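Local coordinates for protein rifamycin polyketide synthase (Amycolatopsis mediterranei, PDB 4LN9) that dehydrates, as the double-hotdog dehydratase domain of its terminal module, a polyketide intermediate on the way to rifamycin, at residues Ala36-Leu41 / Glu85-Arg89; Gly52-Thr56 / Arg89-Ala94; Val116-Ala121 / Val133-Arg139. All blocks are in the same frame, centred on the assembly; numbering follows the deposited sequence.

Contact 1. Residues Ala36-Leu41 / Glu85-Arg89; sequences ADHPLL and ELAVR
R89 and E85 reach from helix 80-93 to the chain segment 36-41, one gripping its backbone and the other its histidine. In R89 the CB carries the chain off the helix and a bend at chi2 (68°) turns it along H38, past which it slides in the opposite direction. CG touches two groups, CD2 of H38 at 3.9 Å and CD1 of L41 at the same distance, and CD stays beside the H38 ring. At the head the nitrogens divide the work: NE donates to a water 2.8 Å away that in turn donates to D37 O, NH2 donates to A36 O at 2.7 Å, and NH1 turns back to E93. Two successive carbonyls of the strand are thus held by one guanidinium, one directly and one through water.

H38 NE2 donates over 2.8 Å to the anti lone pair of E85 OE2, with ring and carboxylate nearly coplanar (22°). The ring is held at its other nitrogen too, since ND1 accepts from L40 N at 3.1 Å. Beneath this polar layer CD2 of L86 packs on L41 CD2 (3.8 Å) and on L40 CB. The carboxylate of E85 also receives the backbone NH groups of G233 and I234. The result is a buried His-carboxylate pair joining strand 34-38, outermost within this chain, to helix 80-93 in the double-hotdog fold.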
ATOM      1  N   ALA A  36       4.669  10.426   0.708  1.00 30.28           N
ATOM      2  CA  ALA A  36       5.578  10.149   1.818  1.00 32.30           C
ATOM      3  C   ALA A  36       6.374  11.392   2.220  1.00 38.70           C
ATOM      4  O   ALA A  36       6.939  11.452   3.312  1.00 37.63           O
ATOM      5  CB  ALA A  36       6.515   9.003   1.466  1.00 30.38           C
ATOM      6  N   ASP A  37       6.390  12.390   1.339  1.00 35.92           N
ATOM      7  CA  ASP A  37       7.234  13.576   1.502  1.00 41.86           C
ATOM      8  C   ASP A  37       8.650  13.240   1.963  1.00 35.67           C
ATOM      9  O   ASP A  37       9.114  13.738   2.990  1.00 39.47           O
ATOM     10  CB  ASP A  37       6.586  14.578   2.460  1.00 39.90           C
ATOM     11  CG  ASP A  37       7.205  15.961   2.365  1.00 48.33           C
ATOM     12  OD1 ASP A  37       7.892  16.243   1.361  1.00 48.10           O
ATOM     13  OD2 ASP A  37       6.985  16.775   3.288  1.00 51.29           O
ATOM     14  N   HIS A  38       9.368  12.472   1.146  1.00 35.17           N
ATOM     15  CA  HIS A  38      10.646  11.894   1.552  1.00 31.28           C
ATOM     16  C   HIS A  38      11.453  11.555   0.327  1.00 32.40           C
ATOM     17  O   HIS A  38      10.888  11.143  -0.685  1.00 39.85           O
ATOM     18  CB  HIS A  38      10.398  10.637   2.377  1.00 29.84           C
ATOM     19  CG  HIS A  38      11.642  10.068   3.010  1.00 28.12           C
ATOM     20  ND1 HIS A  38      12.512   9.301   2.331  1.00 31.10           N
ATOM     21  CD2 HIS A  38      12.165  10.218   4.292  1.00 30.20           C
ATOM     22  CE1 HIS A  38      13.526   8.950   3.142  1.00 30.07           C
ATOM     23  NE2 HIS A  38      13.316   9.517   4.341  1.00 27.35           N
ATOM     24  N   PRO A  39      12.780  11.770   0.371  1.00 36.00           N
ATOM     25  CA  PRO A  39      13.530  11.690  -0.887  1.00 33.75           C
ATOM     26  C   PRO A  39      13.719  10.265  -1.415  1.00 40.44           C
ATOM     27  O   PRO A  39      14.156  10.092  -2.553  1.00 38.97           O
ATOM     28  CB  PRO A  39      14.891  12.312  -0.539  1.00 39.33           C
ATOM     29  CG  PRO A  39      14.672  13.072   0.730  1.00 35.67           C
ATOM     30  CD  PRO A  39      13.597  12.332   1.467  1.00 36.37           C
ATOM     31  N   LEU A  40      13.455   9.257  -0.587  1.00 35.30           N
ATOM     32  CA  LEU A  40      13.647   7.867  -1.008  1.00 34.33           C
ATOM     33  C   LEU A  40      12.342   7.081  -1.122  1.00 33.25           C
ATOM     34  O   LEU A  40      12.362   5.881  -1.393  1.00 39.10           O
ATOM     35  CB  LEU A  40      14.607   7.135  -0.067  1.00 32.94           C
ATOM     36  CG  LEU A  40      16.057   7.623  -0.036  1.00 38.55           C
ATOM     37  CD1 LEU A  40      16.827   6.930   1.077  1.00 33.30           C
ATOM     38  CD2 LEU A  40      16.729   7.397  -1.383  1.00 32.74           C
ATOM     39  N   LEU A  41      11.245   7.698  -0.691  1.00 32.40           N
ATOM     40  CA  LEU A  41       9.974   6.994  -0.569  1.00 32.26           C
ATOM     41  C   LEU A  41       8.904   7.762  -1.326  1.00 32.36           C
ATOM     42  O   LEU A  41       8.877   8.992  -1.294  1.00 38.13           O
ATOM     43  CB  LEU A  41       9.568   6.868   0.901  1.00 29.94           C
ATOM     44  CG  LEU A  41      10.430   5.974   1.795  1.00 31.19           C
ATOM     45  CD1 LEU A  41       9.967   6.058   3.241  1.00 37.02           C
ATOM     46  CD2 LEU A  41      10.411   4.534   1.303  1.00 36.45           C
ATOM     47  N   GLU A  85      17.300   4.632   7.824  1.00 27.27           N
ATOM     48  CA  GLU A  85      16.499   5.843   7.642  1.00 28.28           C
ATOM     49  C   GLU A  85      15.074   5.506   7.209  1.00 25.38           C
ATOM     50  O   GLU A  85      14.112   6.111   7.681  1.00 27.90           O
ATOM     51  CB  GLU A  85      17.159   6.794   6.631  1.00 29.76           C
ATOM     52  CG  GLU A  85      16.207   7.802   5.988  1.00 33.64           C
ATOM     53  CD  GLU A  85      15.884   8.988   6.888  1.00 32.81           C
ATOM     54  OE1 GLU A  85      16.494   9.100   7.972  1.00 35.15           O
ATOM     55  OE2 GLU A  85      15.012   9.802   6.513  1.00 34.75           O
ATOM     56  N   LEU A  86      14.947   4.556   6.289  1.00 28.22           N
ATOM     57  CA  LEU A  86      13.637   4.092   5.855  1.00 27.57           C
ATOM     58  C   LEU A  86      12.845   3.543   7.036  1.00 22.97           C
ATOM     59  O   LEU A  86      11.660   3.839   7.191  1.00 24.77           O
ATOM     60  CB  LEU A  86      13.784   3.024   4.772  1.00 28.22           C
ATOM     61  CG  LEU A  86      14.512   3.487   3.509  1.00 31.78           C
ATOM     62  CD1 LEU A  86      14.598   2.363   2.487  1.00 31.52           C
ATOM     63  CD2 LEU A  86      13.831   4.712   2.915  1.00 34.72           C
ATOM     64  N   ALA A  87      13.499   2.714   7.843  1.00 27.81           N
ATOM     65  CA  ALA A  87      12.844   2.059   8.969  1.00 27.98           C
ATOM     66  C   ALA A  87      12.367   3.094   9.976  1.00 31.63           C
ATOM     67  O   ALA A  87      11.223   3.052  10.427  1.00 28.41           O
ATOM     68  CB  ALA A  87      13.789   1.069   9.634  1.00 27.62           C
ATOM     69  N   VAL A  88      13.220   4.064  10.280  1.00 29.28           N
ATOM     70  CA  VAL A  88      12.860   5.065  11.268  1.00 25.65           C
ATOM     71  C   VAL A  88      11.810   6.053  10.760  1.00 24.43           C
ATOM     72  O   VAL A  88      10.900   6.421  11.502  1.00 27.24           O
ATOM     73  CB  VAL A  88      14.090   5.811  11.809  1.00 23.68           C
ATOM     74  CG1 VAL A  88      13.656   6.998  12.657  1.00 30.61           C
ATOM     75  CG2 VAL A  88      14.965   4.858  12.614  1.00 26.51           C
ATOM     76  N   ARG A  89      11.806   6.308   9.450  1.00 27.01           N
ATOM     77  CA  ARG A  89      10.748   7.125   8.851  1.00 24.06           C
ATOM     78  C   ARG A  89       9.392   6.435   8.949  1.00 26.16           C
ATOM     79  O   ARG A  89       8.388   7.064   9.280  1.00 24.66           O
ATOM     80  CB  ARG A  89      11.063   7.467   7.390  1.00 29.31           C
ATOM     81  CG  ARG A  89       9.892   8.078   6.626  1.00 27.70           C
ATOM     82  CD  ARG A  89       9.542   9.470   7.136  1.00 31.86           C
ATOM     83  NE  ARG A  89       8.502  10.116   6.334  1.00 33.30           N
ATOM     84  CZ  ARG A  89       7.198  10.023   6.582  1.00 39.36           C
ATOM     85  NH1 ARG A  89       6.765   9.288   7.597  1.00 33.11           N
ATOM     86  NH2 ARG A  89       6.327  10.663   5.814  1.00 41.70           N
TER
HETATM   87  O   HOH W   1       9.534  12.477   5.294  1.00 35.12           O

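Contact 2. Residues Gly52-Thr56 / Arg89-Ala94; sequences GLVFT and RAGDEA
This is mainly apolar packing of the last turn of a helix on a strand, in which L53 and F55 of strand 52-59 meet R89, A90, E93 and A94 at the C-terminal end of helix 80-93, with no hydrogen bond across. The two short segments run at 141° with their axes 9.6 Å apart. F55 carries most of it. Its CE1 rests against A90, 3.5 Å from CA, where the small side chain lets the ring come close to the helix backbone. Around the ring, CZ meets E93 CB, which lies at the edge near the ring plane, at 3.8 Å. CE2 stands over one face of the R89 guanidinium, whose plane is turned 74° from the ring, and NH1 of R89 lies 3.7 Å from F55 CZ.

E93 OE1 lies in the guanidinium plane; R89 NH1 donates to it over 2.6 Å and almost straight, an i to i+4 salt bridge that, with the NH2 bond to A36 O, probably limits rotation beside the ring. With CG between its backbone N and carbonyl carbon (chi1 57°), L53 points CD2 at the helix end, reaching E93 CG at 3.7 Å and A94 CB at 4.2 Å. On the sheet F55 also packs against A36, L41 and V44. A90 leans on V120 and A94 on L122, placing the helix end over strand 116-122 as well.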
ATOM      1  N   GLY A  52      -1.548  -1.922  10.274  1.00 30.92           N
ATOM      2  CA  GLY A  52      -0.180  -1.692   9.836  1.00 34.75           C
ATOM      3  C   GLY A  52      -0.132  -0.537   8.862  1.00 26.99           C
ATOM      4  O   GLY A  52      -1.108   0.198   8.707  1.00 30.55           O
ATOM      5  N   LEU A  53       0.982  -0.413   8.158  1.00 29.91           N
ATOM      6  CA  LEU A  53       1.046   0.493   7.031  1.00 31.97           C
ATOM      7  C   LEU A  53       2.208   0.106   6.145  1.00 29.79           C
ATOM      8  O   LEU A  53       2.988  -0.788   6.475  1.00 28.39           O
ATOM      9  CB  LEU A  53       1.202   1.940   7.505  1.00 37.31           C
ATOM     10  CG  LEU A  53       2.409   2.253   8.393  1.00 37.25           C
ATOM     11  CD1 LEU A  53       3.701   2.233   7.586  1.00 38.27           C
ATOM     12  CD2 LEU A  53       2.224   3.596   9.082  1.00 42.00           C
ATOM     13  N   VAL A  54       2.219   0.669   4.947  1.00 29.55           N
ATOM     14  CA  VAL A  54       3.222   0.308   3.977  1.00 30.35           C
ATOM     15  C   VAL A  54       3.681   1.528   3.194  1.00 25.46           C
ATOM     16  O   VAL A  54       2.895   2.440   2.924  1.00 27.19           O
ATOM     17  CB  VAL A  54       2.717  -0.795   3.031  1.00 31.21           C
ATOM     18  CG1 VAL A  54       1.677  -0.240   2.071  1.00 30.85           C
ATOM     19  CG2 VAL A  54       3.881  -1.411   2.270  1.00 32.33           C
ATOM     20  N   PHE A  55       5.001   1.662   3.102  1.00 30.26           N
ATOM     21  CA  PHE A  55       5.621   2.671   2.261  1.00 29.77           C
ATOM     22  C   PHE A  55       6.073   2.031   0.957  1.00 21.71           C
ATOM     23  O   PHE A  55       6.791   1.030   0.977  1.00 26.81           O
ATOM     24  CB  PHE A  55       6.836   3.264   2.974  1.00 30.63           C
ATOM     25  CG  PHE A  55       6.483   4.240   4.054  1.00 31.73           C
ATOM     26  CD1 PHE A  55       6.083   3.797   5.303  1.00 32.35           C
ATOM     27  CD2 PHE A  55       6.486   5.602   3.799  1.00 37.79           C
ATOM     28  CE1 PHE A  55       5.739   4.693   6.294  1.00 34.67           C
ATOM     29  CE2 PHE A  55       6.134   6.504   4.782  1.00 38.51           C
ATOM     30  CZ  PHE A  55       5.775   6.050   6.038  1.00 37.42           C
ATOM     31  N   THR A  56       5.866   2.752  -0.141  1.00 28.31           N
ATOM     32  CA  THR A  56       6.307   2.296  -1.455  1.00 27.60           C
ATOM     33  C   THR A  56       7.258   3.290  -2.114  1.00 30.94           C
ATOM     34  O   THR A  56       7.099   4.504  -1.979  1.00 32.85           O
ATOM     35  CB  THR A  56       5.117   2.046  -2.403  1.00 30.62           C
ATOM     36  OG1 THR A  56       4.390   3.266  -2.592  1.00 37.74           O
ATOM     37  CG2 THR A  56       4.187   0.989  -1.828  1.00 36.71           C
ATOM     38  N   ARG A  89      11.806   6.308   9.450  1.00 27.01           N
ATOM     39  CA  ARG A  89      10.748   7.125   8.851  1.00 24.06           C
ATOM     40  C   ARG A  89       9.392   6.435   8.949  1.00 26.16           C
ATOM     41  O   ARG A  89       8.388   7.064   9.280  1.00 24.66           O
ATOM     42  CB  ARG A  89      11.063   7.467   7.390  1.00 29.31           C
ATOM     43  CG  ARG A  89       9.892   8.078   6.626  1.00 27.70           C
ATOM     44  CD  ARG A  89       9.542   9.470   7.136  1.00 31.86           C
ATOM     45  NE  ARG A  89       8.502  10.116   6.334  1.00 33.30           N
ATOM     46  CZ  ARG A  89       7.198  10.023   6.582  1.00 39.36           C
ATOM     47  NH1 ARG A  89       6.765   9.288   7.597  1.00 33.11           N
ATOM     48  NH2 ARG A  89       6.327  10.663   5.814  1.00 41.70           N
ATOM     49  N   ALA A  90       9.377   5.130   8.704  1.00 27.42           N
ATOM     50  CA  ALA A  90       8.145   4.354   8.800  1.00 28.05           C
ATOM     51  C   ALA A  90       7.642   4.332  10.242  1.00 30.09           C
ATOM     52  O   ALA A  90       6.474   4.615  10.509  1.00 31.17           O
ATOM     53  CB  ALA A  90       8.376   2.937   8.295  1.00 25.56           C
ATOM     54  N   GLY A  91       8.532   3.978  11.164  1.00 30.22           N
ATOM     55  CA  GLY A  91       8.209   3.976  12.585  1.00 33.02           C
ATOM     56  C   GLY A  91       7.635   5.298  13.054  1.00 30.27           C
ATOM     57  O   GLY A  91       6.657   5.329  13.801  1.00 33.24           O
ATOM     58  N   ASP A  92       8.223   6.397  12.592  1.00 31.64           N
ATOM     59  CA  ASP A  92       7.758   7.718  12.997  1.00 32.35           C
ATOM     60  C   ASP A  92       6.343   8.032  12.517  1.00 35.46           C
ATOM     61  O   ASP A  92       5.585   8.711  13.209  1.00 34.12           O
ATOM     62  CB  ASP A  92       8.728   8.814  12.555  1.00 39.21           C
ATOM     63  CG  ASP A  92       8.639  10.052  13.429  1.00 48.34           C
ATOM     64  OD1 ASP A  92       8.669   9.903  14.670  1.00 49.24           O
ATOM     65  OD2 ASP A  92       8.369  11.143  12.884  1.00 55.10           O
ATOM     66  N   GLU A  93       5.986   7.515  11.344  1.00 32.62           N
ATOM     67  CA  GLU A  93       4.622   7.624  10.832  1.00 35.55           C
ATOM     68  C   GLU A  93       3.609   7.088  11.843  1.00 31.79           C
ATOM     69  O   GLU A  93       2.502   7.614  11.962  1.00 39.30           O
ATOM     70  CB  GLU A  93       4.489   6.871   9.503  1.00 34.10           C
ATOM     71  CG  GLU A  93       3.181   7.116   8.767  1.00 36.73           C
ATOM     72  CD  GLU A  93       3.100   8.508   8.168  1.00 44.58           C
ATOM     73  OE1 GLU A  93       4.161   9.141   7.980  1.00 45.65           O
ATOM     74  OE2 GLU A  93       1.972   8.981   7.910  1.00 52.68           O
ATOM     75  N   ALA A  94       3.996   6.046  12.572  1.00 29.95           N
ATOM     76  CA  ALA A  94       3.072   5.347  13.457  1.00 35.21           C
ATOM     77  C   ALA A  94       3.378   5.616  14.927  1.00 39.19           C
ATOM     78  O   ALA A  94       2.930   4.879  15.805  1.00 43.29           O
ATOM     79  CB  ALA A  94       3.096   3.852  13.174  1.00 33.90           C
TER

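Contact 3. Residues Val116-Ala121 / Val133-Arg139; sequences VRVQVA and VDVFSLR
V120 and V133 lie side by side and point the same way, diagonal neighbours on two antiparallel strands, with V120 CG1 3.8 Å from V133 CG2. Each of these methyls is anti to its own backbone N (V120 chi1 -168°), which swings it toward the partner strand. V120 CG1 also touches V135 CG2, its partner in a non-hydrogen-bonded pair, at 4.2 Å. Further along the same face V118 CG1 meets V135 CG1, and at the far end V116 CG2 covers S137 CB at 3.7 Å, with the CD of R139 beyond it. S137 OG is hydrogen-bonded to H148 NE2.

On the other face F136 leans obliquely toward the A121 end, so that A121 CB meets its edge near the ring plane, 4.2 Å from CE2. R117 CB faces L138 CB at 4.2 Å, a hydrogen-bonded pair. The backbones of R117, Q119 and A121 exchange two hydrogen bonds each with those of L138, F136 and D134. The tightest are 2.8 Å, as in F136 N to Q119 O, and that one is nearly straight at 171°.

Q119 NE2 is hydrogen-bonded to Q46 O of the second subunit, Q119 and F136 pack on its P48, and D134 holds T150 of its own chain through OD1 and Q49 of the second subunit through OD2. Strands 52-59 and 146-154 flank this hairpin, and the valine face turns to helix 80-93, where V120 meets L86 and A90 and V135 meets L83.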
ATOM      1  N   VAL A 116      14.276  -0.306  -9.294  1.00 40.71           N
ATOM      2  CA  VAL A 116      13.886  -1.370  -8.382  1.00 41.51           C
ATOM      3  C   VAL A 116      12.793  -0.879  -7.443  1.00 37.62           C
ATOM      4  O   VAL A 116      12.816   0.268  -6.995  1.00 38.49           O
ATOM      5  CB  VAL A 116      15.085  -1.893  -7.567  1.00 41.15           C
ATOM      6  CG1 VAL A 116      15.719  -0.767  -6.764  1.00 36.68           C
ATOM      7  CG2 VAL A 116      14.655  -3.034  -6.658  1.00 40.60           C
ATOM      8  N   ARG A 117      11.725  -1.667  -7.345  1.00 36.99           N
ATOM      9  CA  ARG A 117      10.601  -1.306  -6.496  1.00 34.57           C
ATOM     10  C   ARG A 117      10.965  -1.624  -5.052  1.00 31.07           C
ATOM     11  O   ARG A 117      11.598  -2.643  -4.783  1.00 34.70           O
ATOM     12  CB  ARG A 117       9.359  -2.096  -6.911  1.00 34.01           C
ATOM     13  CG  ARG A 117       8.112  -1.760  -6.113  1.00 40.12           C
ATOM     14  CD  ARG A 117       6.887  -2.456  -6.685  1.00 40.37           C
ATOM     15  NE  ARG A 117       6.435  -1.834  -7.925  1.00 41.38           N
ATOM     16  CZ  ARG A 117       5.565  -2.388  -8.762  1.00 46.05           C
ATOM     17  NH1 ARG A 117       5.070  -3.590  -8.506  1.00 35.24           N
ATOM     18  NH2 ARG A 117       5.210  -1.750  -9.870  1.00 45.54           N
ATOM     19  N   VAL A 118      10.721  -0.676  -4.150  1.00 30.88           N
ATOM     20  CA  VAL A 118      11.061  -0.877  -2.744  1.00 29.29           C
ATOM     21  C   VAL A 118       9.837  -0.768  -1.849  1.00 25.76           C
ATOM     22  O   VAL A 118       8.913  -0.005  -2.132  1.00 27.96           O
ATOM     23  CB  VAL A 118      12.138   0.115  -2.260  1.00 27.87           C
ATOM     24  CG1 VAL A 118      12.430  -0.102  -0.782  1.00 25.74           C
ATOM     25  CG2 VAL A 118      13.406  -0.036  -3.086  1.00 35.09           C
ATOM     26  N   GLN A 119       9.800  -1.582  -0.804  1.00 28.03           N
ATOM     27  CA  GLN A 119       8.681  -1.536   0.113  1.00 28.68           C
ATOM     28  C   GLN A 119       9.132  -1.603   1.563  1.00 20.84           C
ATOM     29  O   GLN A 119       9.960  -2.434   1.928  1.00 26.32           O
ATOM     30  CB  GLN A 119       7.692  -2.657  -0.192  1.00 26.46           C
ATOM     31  CG  GLN A 119       6.368  -2.488   0.529  1.00 30.03           C
ATOM     32  CD  GLN A 119       5.377  -3.573   0.173  1.00 33.83           C
ATOM     33  OE1 GLN A 119       5.006  -4.390   1.014  1.00 34.37           O
ATOM     34  NE2 GLN A 119       4.895  -3.551  -1.066  1.00 32.89           N
ATOM     35  N   VAL A 120       8.613  -0.691   2.380  1.00 26.71           N
ATOM     36  CA  VAL A 120       8.816  -0.773   3.817  1.00 26.34           C
ATOM     37  C   VAL A 120       7.512  -1.147   4.495  1.00 21.94           C
ATOM     38  O   VAL A 120       6.519  -0.427   4.391  1.00 26.85           O
ATOM     39  CB  VAL A 120       9.323   0.559   4.398  1.00 30.12           C
ATOM     40  CG1 VAL A 120       9.798   0.365   5.830  1.00 26.68           C
ATOM     41  CG2 VAL A 120      10.442   1.119   3.531  1.00 27.11           C
ATOM     42  N   ALA A 121       7.493  -2.323   5.110  1.00 26.86           N
ATOM     43  CA  ALA A 121       6.278  -2.831   5.723  1.00 29.97           C
ATOM     44  C   ALA A 121       6.345  -2.747   7.241  1.00 21.67           C
ATOM     45  O   ALA A 121       7.194  -3.376   7.874  1.00 26.93           O
ATOM     46  CB  ALA A 121       6.007  -4.259   5.274  1.00 29.61           C
ATOM     47  N   VAL A 133       9.167  -4.272  11.432  1.00 28.52           N
ATOM     48  CA  VAL A 133       9.425  -3.571  10.183  1.00 27.66           C
ATOM     49  C   VAL A 133      10.267  -4.452   9.263  1.00 26.51           C
ATOM     50  O   VAL A 133      11.095  -5.233   9.736  1.00 28.63           O
ATOM     51  CB  VAL A 133      10.128  -2.218  10.427  1.00 29.67           C
ATOM     52  CG1 VAL A 133      11.448  -2.422  11.155  1.00 29.45           C
ATOM     53  CG2 VAL A 133      10.341  -1.480   9.115  1.00 27.31           C
ATOM     54  N   ASP A 134       9.851  -4.538   8.000  1.00 25.93           N
ATOM     55  CA  ASP A 134      10.597  -5.304   7.005  1.00 29.05           C
ATOM     56  C   ASP A 134      10.817  -4.442   5.770  1.00 23.82           C
ATOM     57  O   ASP A 134       9.959  -3.635   5.414  1.00 28.13           O
ATOM     58  CB  ASP A 134       9.829  -6.573   6.621  1.00 32.70           C
ATOM     59  CG  ASP A 134       9.769  -7.587   7.750  1.00 37.96           C
ATOM     60  OD1 ASP A 134      10.727  -8.376   7.896  1.00 37.03           O
ATOM     61  OD2 ASP A 134       8.716  -7.664   8.421  1.00 46.32           O
ATOM     62  N   VAL A 135      11.979  -4.582   5.141  1.00 29.59           N
ATOM     63  CA  VAL A 135      12.246  -3.876   3.892  1.00 29.94           C
ATOM     64  C   VAL A 135      12.419  -4.852   2.733  1.00 25.74           C
ATOM     65  O   VAL A 135      13.194  -5.802   2.824  1.00 30.57           O
ATOM     66  CB  VAL A 135      13.492  -2.973   4.002  1.00 29.45           C
ATOM     67  CG1 VAL A 135      13.794  -2.318   2.663  1.00 26.92           C
ATOM     68  CG2 VAL A 135      13.288  -1.920   5.082  1.00 28.40           C
ATOM     69  N   PHE A 136      11.602  -4.681   1.696  1.00 30.03           N
ATOM     70  CA  PHE A 136      11.618  -5.580   0.543  1.00 33.55           C
ATOM     71  C   PHE A 136      11.990  -4.818  -0.723  1.00 30.44           C
ATOM     72  O   PHE A 136      11.625  -3.650  -0.875  1.00 34.59           O
ATOM     73  CB  PHE A 136      10.250  -6.236   0.345  1.00 29.90           C
ATOM     74  CG  PHE A 136       9.767  -7.007   1.539  1.00 29.35           C
ATOM     75  CD1 PHE A 136      10.192  -8.308   1.758  1.00 31.36           C
ATOM     76  CD2 PHE A 136       8.770  -6.490   2.350  1.00 28.54           C
ATOM     77  CE1 PHE A 136       9.727  -9.030   2.843  1.00 36.03           C
ATOM     78  CE2 PHE A 136       8.272  -7.219   3.414  1.00 29.48           C
ATOM     79  CZ  PHE A 136       8.769  -8.482   3.676  1.00 33.22           C
ATOM     80  N   SER A 137      12.436  -5.566  -1.729  1.00 30.67           N
ATOM     81  CA  SER A 137      12.588  -5.019  -3.070  1.00 32.54           C
ATOM     82  C   SER A 137      12.148  -5.995  -4.158  1.00 30.53           C
ATOM     83  O   SER A 137      12.231  -7.213  -3.994  1.00 34.41           O
ATOM     84  CB  SER A 137      14.032  -4.572  -3.310  1.00 33.37           C
ATOM     85  OG  SER A 137      14.890  -5.686  -3.472  1.00 41.83           O
ATOM     86  N   LEU A 138      11.715  -5.433  -5.282  1.00 34.30           N
ATOM     87  CA  LEU A 138      11.328  -6.202  -6.459  1.00 33.99           C
ATOM     88  C   LEU A 138      11.945  -5.568  -7.701  1.00 37.28           C
ATOM     89  O   LEU A 138      11.541  -4.482  -8.120  1.00 37.94           O
ATOM     90  CB  LEU A 138       9.803  -6.216  -6.602  1.00 34.96           C
ATOM     91  CG  LEU A 138       9.237  -7.028  -7.771  1.00 38.74           C
ATOM     92  CD1 LEU A 138       9.552  -8.505  -7.594  1.00 38.55           C
ATOM     93  CD2 LEU A 138       7.737  -6.807  -7.907  1.00 36.46           C
ATOM     94  N   ARG A 139      12.985  -6.206  -8.230  1.00 40.20           N
ATOM     95  CA  ARG A 139      13.608  -5.775  -9.476  1.00 45.94           C
ATOM     96  C   ARG A 139      12.639  -5.907 -10.650  1.00 49.49           C
ATOM     97  O   ARG A 139      11.825  -6.828 -10.690  1.00 48.21           O
ATOM     98  CB  ARG A 139      14.871  -6.597  -9.747  1.00 51.39           C
ATOM     99  CG  ARG A 139      15.962  -6.423  -8.701  1.00 55.61           C
ATOM    100  CD  ARG A 139      16.970  -5.366  -9.122  1.00 63.44           C
ATOM    101  NE  ARG A 139      18.323  -5.693  -8.679  1.00 70.26           N
ATOM    102  CZ  ARG A 139      19.266  -6.198  -9.467  1.00 61.08           C
ATOM    103  NH1 ARG A 139      19.025  -6.389 -10.757  1.00 67.26           N
ATOM    104  NH2 ARG A 139      20.455  -6.508  -8.967  1.00 64.09           N
TER

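How the contacts relate
Helix 80-93 ties the set together: contacts 1 and 2 share R89 and follow successive turns of it, their centres about 9 Å apart. F55 of contact 2 is wedged against contact 1, its CD2 3.6 Å from L41 CD1. Contact 3, centred about 12 Å from each of the others, supplies the sheet floor. There V120 CG2 sits 4.0 Å from L86 CB, and the V120 N to F55 O distance of 2.9 Å is a probable hydrogen bond between neighbouring strands. Strands 52-59 and 116-122, with the segment 36-41, pack on helix 80-93, as the sheet does round the helix in a hotdog fold, while E85 and H38 of contact 1 also meet the loop holding F232, G233 and I234.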